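PDB 4S1I: pyridoxal kinase from Entamoeba histolytica, which probably transfers phosphate from ATP to pyridoxal, giving pyridoxal 5'-phosphate, with magnesium as cofactor. Local coordinates for residues A[241-246]-A[272-277]; A[19-24]-A[217-222]; A[37-42]-A[83-88]. All blocks are in the same frame, centred on the assembly; numbering follows the deposited sequence.

Contact 1: A[241-246]-A[272-277]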
# COMPACT_ATOMS: atom_id res chain seq x y z
N ALA A 241 12.13 14.55 -10.92
CA ALA A 241 10.91 14.47 -10.12
C ALA A 241 9.90 15.54 -10.52
O ALA A 241 8.70 15.24 -10.75
CB ALA A 241 11.23 14.51 -8.65
N ILE A 242 10.36 16.79 -10.60
CA ILE A 242 9.41 17.84 -10.93
C ILE A 242 8.97 17.75 -12.41
O ILE A 242 7.80 18.00 -12.72
CB ILE A 242 9.97 19.20 -10.51
CG1 ILE A 242 8.86 20.25 -10.43
CG2 ILE A 242 10.98 19.66 -11.47
CD1 ILE A 242 7.88 20.04 -9.30
N SER A 243 9.83 17.19 -13.25
CA SER A 243 9.50 16.92 -14.66
C SER A 243 8.38 15.85 -14.79
O SER A 243 7.44 16.00 -15.55
CB SER A 243 10.77 16.50 -15.47
OG SER A 243 11.60 17.64 -15.58
N THR A 244 8.52 14.75 -14.03
CA THR A 244 7.55 13.71 -13.98
C THR A 244 6.22 14.21 -13.48
O THR A 244 5.20 13.94 -14.08
CB THR A 244 8.06 12.52 -13.19
OG1 THR A 244 9.16 11.93 -13.94
CG2 THR A 244 6.96 11.49 -12.99
N LEU A 245 6.26 14.97 -12.41
CA LEU A 245 5.04 15.56 -11.84
C LEU A 245 4.35 16.46 -12.85
O LEU A 245 3.15 16.38 -13.00
CB LEU A 245 5.34 16.35 -10.63
CG LEU A 245 4.39 16.18 -9.44
CD1 LEU A 245 3.23 15.18 -9.39
CD2 LEU A 245 5.25 15.91 -8.29
N GLN A 246 5.11 17.26 -13.59
CA GLN A 246 4.50 18.08 -14.62
C GLN A 246 3.85 17.28 -15.72
O GLN A 246 2.75 17.63 -16.19
CB GLN A 246 5.49 19.05 -15.19
CG GLN A 246 5.78 20.13 -14.16
CD GLN A 246 4.64 21.14 -13.97
OE1 GLN A 246 4.03 21.17 -12.93
NE2 GLN A 246 4.33 21.91 -15.02
N GLU A 272 14.60 15.41 -17.91
CA GLU A 272 14.93 16.55 -17.07
C GLU A 272 14.54 17.77 -17.90
O GLU A 272 15.29 18.23 -18.75
CB GLU A 272 16.39 16.49 -16.60
CG GLU A 272 16.61 15.25 -15.74
CD GLU A 272 18.06 14.98 -15.33
OE1 GLU A 272 18.83 15.94 -15.34
OE2 GLU A 272 18.43 13.78 -15.00
N SER A 273 13.29 18.21 -17.74
CA SER A 273 12.61 19.18 -18.62
C SER A 273 12.85 20.66 -18.32
O SER A 273 12.45 21.53 -19.12
CB SER A 273 11.06 19.08 -18.51
OG SER A 273 10.61 17.79 -18.79
N PHE A 274 13.46 20.96 -17.18
CA PHE A 274 13.53 22.34 -16.72
C PHE A 274 14.95 22.75 -16.62
O PHE A 274 15.87 21.91 -16.66
CB PHE A 274 12.78 22.44 -15.37
CG PHE A 274 11.28 22.22 -15.51
CD1 PHE A 274 10.51 23.15 -16.20
CD2 PHE A 274 10.69 21.06 -15.08
CE1 PHE A 274 9.17 22.95 -16.41
CE2 PHE A 274 9.34 20.86 -15.28
CZ PHE A 274 8.58 21.80 -15.93
N THR A 275 15.14 24.05 -16.47
CA THR A 275 16.46 24.64 -16.37
C THR A 275 16.91 24.81 -14.89
O THR A 275 16.17 25.34 -14.03
CB THR A 275 16.48 25.98 -17.06
OG1 THR A 275 16.22 25.79 -18.47
CG2 THR A 275 17.83 26.65 -16.87
N ILE A 276 18.10 24.34 -14.61
CA ILE A 276 18.68 24.55 -13.29
C ILE A 276 19.30 25.94 -13.28
O ILE A 276 20.19 26.20 -14.05
CB ILE A 276 19.76 23.48 -13.00
CG1 ILE A 276 19.18 22.06 -13.11
CG2 ILE A 276 20.44 23.73 -11.65
CD1 ILE A 276 17.88 21.92 -12.36
N THR A 277 18.81 26.84 -12.43
CA THR A 277 19.31 28.18 -12.31
C THR A 277 20.10 28.35 -11.00
O THR A 277 19.56 28.28 -9.89
CB THR A 277 18.15 29.15 -12.43
OG1 THR A 277 17.63 29.01 -13.75
CG2 THR A 277 18.59 30.62 -12.19
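Ser243 OG is the polar centre of this contact. It accepts the backbone N-H of Ser273, with 2.8 Å from Ser273 N to Ser243 OG and an N-H...O angle of 164°. The same oxygen is bonded to Asn239 O one turn back in its own helix. Ser273 OG adds a third, weak bond to Ser243 OG at 3.4 Å. Ser243 carries OG beside its own backbone N (chi1 -70°), which places it where both Ser273 N and Asn239 O can bond to it.

The apolar half is built on Phe274. Gln246 CG meets this ring edge-on, 3.7 Å from Phe274 CZ. The Gln246 chain bends at chi2, and its amide plane stands 62° from the ring. Ile242 offers its CG2 branch from an oblique direction, 3.9 Å from Phe274 CD2. Within the loop, Ser273 CB covers one face of the Phe274 ring, off its centre.

Gln246 is also an ADP-binding residue and touches Ile209 of the same site, so the Phe274 edge packs against a nucleotide-site residue. Glu272 reaches back to the helix through a salt bridge to Arg240 and a hydrogen bond to His236. The contact joins the loop before strand 277-278 to helix 234-250. Phe274 also touches Ile204 and Ile206 of strand 202-207, while Ala241, Ile242 and Leu245 pack on Leu220 of helix 216-230.

Contact 2: A[19-24]-A[217-222]. With PLP (pyridoxal-5'-phosphate), chain C.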
# COMPACT_ATOMS: atom_id res chain seq x y z
N ASN A 19 1.69 7.73 2.89
CA ASN A 19 2.34 6.44 2.63
C ASN A 19 1.66 5.67 1.51
O ASN A 19 2.25 4.74 0.92
CB ASN A 19 2.48 5.52 3.86
CG ASN A 19 3.87 5.49 4.41
OD1 ASN A 19 4.83 5.87 3.75
ND2 ASN A 19 4.01 4.88 5.61
N ARG A 20 0.41 6.00 1.15
CA ARG A 20 -0.17 5.26 0.07
C ARG A 20 0.50 5.71 -1.31
O ARG A 20 0.76 4.91 -2.19
CB ARG A 20 -1.71 5.48 0.10
CG ARG A 20 -2.42 4.77 -0.99
CD ARG A 20 -2.48 3.21 -0.75
NE ARG A 20 -3.19 2.77 -1.97
CZ ARG A 20 -2.67 1.98 -2.94
NH1 ARG A 20 -1.45 1.39 -2.83
NH2 ARG A 20 -3.38 1.77 -3.98
N CYS A 21 0.78 7.01 -1.49
CA CYS A 21 1.62 7.47 -2.58
C CYS A 21 2.99 6.82 -2.51
O CYS A 21 3.53 6.33 -3.54
CB CYS A 21 1.91 8.97 -2.53
SG CYS A 21 0.44 9.96 -2.77
N GLY A 22 3.52 6.81 -1.31
CA GLY A 22 4.85 6.12 -1.08
C GLY A 22 4.84 4.70 -1.61
O GLY A 22 5.80 4.24 -2.24
N MET A 23 3.82 3.96 -1.28
CA MET A 23 3.75 2.58 -1.66
C MET A 23 3.77 2.42 -3.16
O MET A 23 4.52 1.64 -3.70
CB MET A 23 2.52 1.84 -1.03
CG MET A 23 2.53 1.68 0.51
SD MET A 23 0.84 1.20 1.15
CE MET A 23 1.02 1.62 2.85
N ILE A 24 2.95 3.16 -3.87
CA ILE A 24 2.83 3.00 -5.29
C ILE A 24 4.18 3.34 -5.98
O ILE A 24 4.61 2.60 -6.83
CB ILE A 24 1.71 3.83 -5.86
CG1 ILE A 24 0.41 3.33 -5.38
CG2 ILE A 24 1.67 3.66 -7.38
CD1 ILE A 24 -0.75 4.34 -5.31
N GLY A 217 2.40 16.96 -3.75
CA GLY A 217 3.62 17.12 -3.00
C GLY A 217 4.19 15.78 -2.56
O GLY A 217 5.45 15.54 -2.56
N ASP A 218 3.31 14.90 -2.08
CA ASP A 218 3.74 13.59 -1.66
C ASP A 218 4.33 12.79 -2.79
O ASP A 218 5.34 12.08 -2.59
CB ASP A 218 2.58 12.78 -1.04
CG ASP A 218 1.99 13.45 0.20
OD1 ASP A 218 2.74 14.16 0.91
OD2 ASP A 218 0.80 13.25 0.48
N THR A 219 3.71 12.84 -3.95
CA THR A 219 4.25 12.19 -5.13
C THR A 219 5.68 12.70 -5.43
O THR A 219 6.60 11.92 -5.76
CB THR A 219 3.29 12.33 -6.30
OG1 THR A 219 2.04 11.70 -5.93
CG2 THR A 219 3.81 11.69 -7.56
N LEU A 220 5.83 14.03 -5.39
CA LEU A 220 7.19 14.63 -5.66
C LEU A 220 8.18 14.05 -4.68
O LEU A 220 9.33 13.66 -5.14
CB LEU A 220 7.15 16.11 -5.54
CG LEU A 220 8.40 16.94 -5.78
CD1 LEU A 220 8.61 16.90 -7.31
CD2 LEU A 220 8.18 18.36 -5.40
N THR A 221 7.87 14.04 -3.40
CA THR A 221 8.74 13.52 -2.35
C THR A 221 9.23 12.13 -2.64
O THR A 221 10.46 11.82 -2.55
CB THR A 221 8.05 13.55 -0.98
OG1 THR A 221 7.91 14.93 -0.61
CG2 THR A 221 8.86 12.76 0.13
N TYR A 222 8.33 11.25 -3.01
CA TYR A 222 8.72 9.84 -3.18
C TYR A 222 9.49 9.56 -4.51
O TYR A 222 10.34 8.73 -4.55
CB TYR A 222 7.59 8.86 -2.98
CG TYR A 222 7.22 8.81 -1.51
CD1 TYR A 222 7.95 8.02 -0.59
CD2 TYR A 222 6.13 9.45 -1.04
CE1 TYR A 222 7.64 7.94 0.73
CE2 TYR A 222 5.81 9.37 0.32
CZ TYR A 222 6.59 8.64 1.16
OH TYR A 222 6.27 8.53 2.52
N1 PLP C . -5.05 13.96 4.59
C2 PLP C . -4.05 13.12 4.87
C2A PLP C . -4.32 11.94 5.72
C3 PLP C . -2.73 13.31 4.39
O3 PLP C . -1.76 12.52 4.67
C4 PLP C . -2.45 14.46 3.58
C4A PLP C . -1.12 14.67 3.09
O4A PLP C . -0.79 15.37 2.21
C5 PLP C . -3.58 15.25 3.35
C6 PLP C . -4.83 14.94 3.89
C5A PLP C . -3.61 16.45 2.56
O4P PLP C . -4.93 16.39 2.10
P PLP C . -5.84 17.69 1.92
O1P PLP C . -5.01 18.82 1.48
O2P PLP C . -6.54 18.03 3.19
O3P PLP C . -6.70 17.21 0.83
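Tyr222 lays the face of its ring flat over Gly22. Gly22 CA sits 3.4 Å from the centroid of the Tyr222 ring and 6° off its normal, a well-centred CH-pi contact. Gly22 has no side chain, which lets the ring settle directly on the helix backbone. Tyr222 CG lies beside its own backbone N, and the ring projects from there across the gap between the helices. Asn19 approaches the phenol end obliquely, its amide plane turned 44° from the ring. Asn19 OD1 and Tyr222 OH are both hydrogen-bonded to Thr7 OG1, so a third side chain ties the two polar ends together.

Closer to the ligand, Cys21 points its sulfur at the other helix. Cys21 SG is 3.9 Å from Asp218 CB and equally far from Thr219 OG1. The short helix axes pass 8.9 Å apart and cross at -43°.

Asp218 OD2 accepts the backbone N-H of Gly18 and lies 3.2 Å from O4A of pyridoxal 5'-phosphate. The Asp218 side chain is about 4 Å from a bound magnesium ion at nearest atoms. Gly217 belongs to the ADP site. Gly215, Gly217 and Asp218 form the Gly-x-Gly-Asp signature of ribokinase-like kinases, placed here where helix 216-230 begins beside substrate and nucleotide.

Contact 3: A[37-42]-A[83-88]. With PLP (pyridoxal-5'-phosphate), chain C.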
# COMPACT_ATOMS: atom_id res chain seq x y z
N LEU A 37 2.37 2.90 9.26
CA LEU A 37 1.25 3.84 9.09
C LEU A 37 1.00 4.71 10.30
O LEU A 37 1.21 4.28 11.44
CB LEU A 37 -0.01 3.07 8.78
CG LEU A 37 0.09 2.06 7.66
CD1 LEU A 37 -1.24 1.41 7.37
CD2 LEU A 37 0.80 2.53 6.39
N THR A 38 0.66 5.95 10.09
CA THR A 38 0.34 6.88 11.21
C THR A 38 -1.14 7.13 11.35
O THR A 38 -1.59 7.72 12.34
CB THR A 38 1.03 8.25 11.08
OG1 THR A 38 0.56 8.86 9.88
CG2 THR A 38 2.57 8.08 11.05
N THR A 39 -1.91 6.66 10.34
CA THR A 39 -3.34 6.74 10.32
C THR A 39 -3.91 5.57 9.56
O THR A 39 -3.20 4.92 8.80
CB THR A 39 -3.89 8.00 9.59
OG1 THR A 39 -3.68 7.87 8.18
CG2 THR A 39 -3.30 9.29 10.07
N HIS A 40 -5.18 5.29 9.82
CA HIS A 40 -5.94 4.34 9.00
C HIS A 40 -7.26 5.00 8.71
O HIS A 40 -8.24 4.83 9.47
CB HIS A 40 -6.07 2.98 9.61
CG HIS A 40 -6.87 1.96 8.86
ND1 HIS A 40 -7.62 0.98 9.51
CD2 HIS A 40 -7.09 1.77 7.54
CE1 HIS A 40 -8.21 0.21 8.59
NE2 HIS A 40 -7.87 0.65 7.39
N LEU A 41 -7.32 5.80 7.65
CA LEU A 41 -8.41 6.60 7.37
C LEU A 41 -9.12 6.07 6.08
O LEU A 41 -8.48 5.52 5.26
CB LEU A 41 -8.05 8.07 7.15
CG LEU A 41 -7.22 8.74 8.22
CD1 LEU A 41 -6.85 10.13 7.83
CD2 LEU A 41 -7.99 8.73 9.52
N ALA A 42 -10.41 6.31 5.94
CA ALA A 42 -11.15 5.92 4.75
C ALA A 42 -10.66 6.68 3.56
O ALA A 42 -10.58 6.14 2.44
CB ALA A 42 -12.62 6.18 4.93
N TYR A 83 3.26 12.57 7.21
CA TYR A 83 2.14 13.05 8.03
C TYR A 83 1.94 12.35 9.36
O TYR A 83 1.87 11.15 9.39
CB TYR A 83 0.86 12.89 7.21
CG TYR A 83 -0.44 13.39 7.86
CD1 TYR A 83 -1.11 12.64 8.74
CD2 TYR A 83 -1.01 14.56 7.39
CE1 TYR A 83 -2.36 13.06 9.29
CE2 TYR A 83 -2.22 14.98 7.93
CZ TYR A 83 -2.89 14.21 8.85
OH TYR A 83 -4.11 14.64 9.36
N PHE A 84 1.78 13.13 10.42
CA PHE A 84 1.40 12.61 11.77
C PHE A 84 0.10 13.28 12.27
O PHE A 84 -0.05 14.53 12.20
CB PHE A 84 2.49 12.89 12.78
CG PHE A 84 3.82 12.27 12.46
CD1 PHE A 84 4.14 11.01 12.92
CD2 PHE A 84 4.77 12.98 11.72
CE1 PHE A 84 5.33 10.47 12.64
CE2 PHE A 84 6.02 12.44 11.45
CZ PHE A 84 6.28 11.16 11.93
N PRO A 85 -0.80 12.49 12.83
CA PRO A 85 -2.04 13.00 13.34
C PRO A 85 -1.92 13.54 14.74
O PRO A 85 -2.88 14.18 15.20
CB PRO A 85 -2.95 11.72 13.38
CG PRO A 85 -2.08 10.60 13.60
CD PRO A 85 -0.83 10.99 12.85
N SER A 86 -0.81 13.30 15.41
CA SER A 86 -0.65 13.65 16.82
C SER A 86 0.82 13.78 17.15
O SER A 86 1.62 13.13 16.47
CB SER A 86 -1.35 12.59 17.70
OG SER A 86 -0.75 11.29 17.53
N SER A 87 1.16 14.64 18.09
CA SER A 87 2.54 14.90 18.44
C SER A 87 3.24 13.77 19.20
O SER A 87 4.43 13.63 19.08
CB SER A 87 2.67 16.19 19.22
OG SER A 87 1.95 16.09 20.43
N ASP A 88 2.49 12.97 19.97
CA ASP A 88 3.12 11.82 20.62
C ASP A 88 3.84 10.91 19.62
O ASP A 88 4.92 10.44 19.95
CB ASP A 88 2.11 11.03 21.50
CG ASP A 88 0.88 10.57 20.77
OD1 ASP A 88 0.78 10.69 19.50
OD2 ASP A 88 -0.04 10.00 21.45
N1 PLP C . -5.05 13.96 4.59
C2 PLP C . -4.05 13.12 4.87
C2A PLP C . -4.32 11.94 5.72
C3 PLP C . -2.73 13.31 4.39
O3 PLP C . -1.76 12.52 4.67
C4 PLP C . -2.45 14.46 3.58
C4A PLP C . -1.12 14.67 3.09
O4A PLP C . -0.79 15.37 2.21
C5 PLP C . -3.58 15.25 3.35
C6 PLP C . -4.83 14.94 3.89
C5A PLP C . -3.61 16.45 2.56
O4P PLP C . -4.93 16.39 2.10
P PLP C . -5.84 17.69 1.92
O1P PLP C . -5.01 18.82 1.48
O2P PLP C . -6.54 18.03 3.19
O3P PLP C . -6.70 17.21 0.83
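The contact lies behind one wall of the pyridoxal 5'-phosphate pocket, where Tyr83 and Leu41 touch the ligand. Thr38 and Thr39 meet Tyr83, Phe84 and Pro85 there. The polar link runs from Thr38 OG1 to Tyr83 O at 2.7 Å, with the hydroxyl as donor. The C=O...donor angle is 152°, and the donor is tilted 25° from the carbonyl plane. Thr38 holds OG1 between its backbone N and carbonyl carbon (chi1 62°). This choice sends OG1 to Tyr83 O and leaves the CG2 branch for Phe84. Thr38 CG2 meets Phe84 CD1 obliquely at 3.8 Å, the two side chains crossing at about a right angle.

Pro85 closes over the backbone of Thr38. Its CG is 3.2 Å from Thr38 O, a close approach. Thr39 then uses its methyl twice: CG2 is 4.0 Å from both Tyr83 CE1 and Pro85 CG. Its hydroxyl is turned elsewhere, to Tyr11 O.

Tyr83 faces the ligand. The methyl carbon C2A of pyridoxal 5'-phosphate stands 4.1 Å above the centre of the Tyr83 ring. Its O3 also lies over the ring face, 3.5 Å from Tyr83 CD2. Leu41 CD1 touches C2A from the strand side at 3.8 Å. Ser10 and Thr45 supply hydrogen bonds to the ligand.

Across the dimer, His40 NE2 is hydrogen-bonded to Leu37 N of the other subunit. Strand 5-9 lies between strands 33-41 and 78-81 in the sheet, so the contact spans it at its C-terminal end, near Ser9. Thr38 and Phe84 both pack on Ile8, and Ser9 OG bonds Tyr83 N. Phe84 also touches Met130 and Leu133 of helix 124-133 and the start of helix 87-103.

Overall arrangement
Contact 2 is the most central and fully buried. Contact 3 is also buried but lies farther out, and contact 1 is only partly buried. Contacts 1 and 3 sit on opposite sides of the chain's centre, about 31 Å apart between centres. Contact 2 touches both. Helix 216-230 packs on helix 234-250 through Leu220 and Thr219, while Met23 and Asn19 meet Leu37. Consecutive elements make these joins: helices 216-230 and 234-250, then helix 18-28 and strand 33-41. Hydroxyl-to-backbone bonds mark contacts 1 and 3, whereas contact 2 relies on a ring over glycine. Contacts 2 and 3 share the pyridoxal phosphate; contact 1 includes Gln246 of the ADP site.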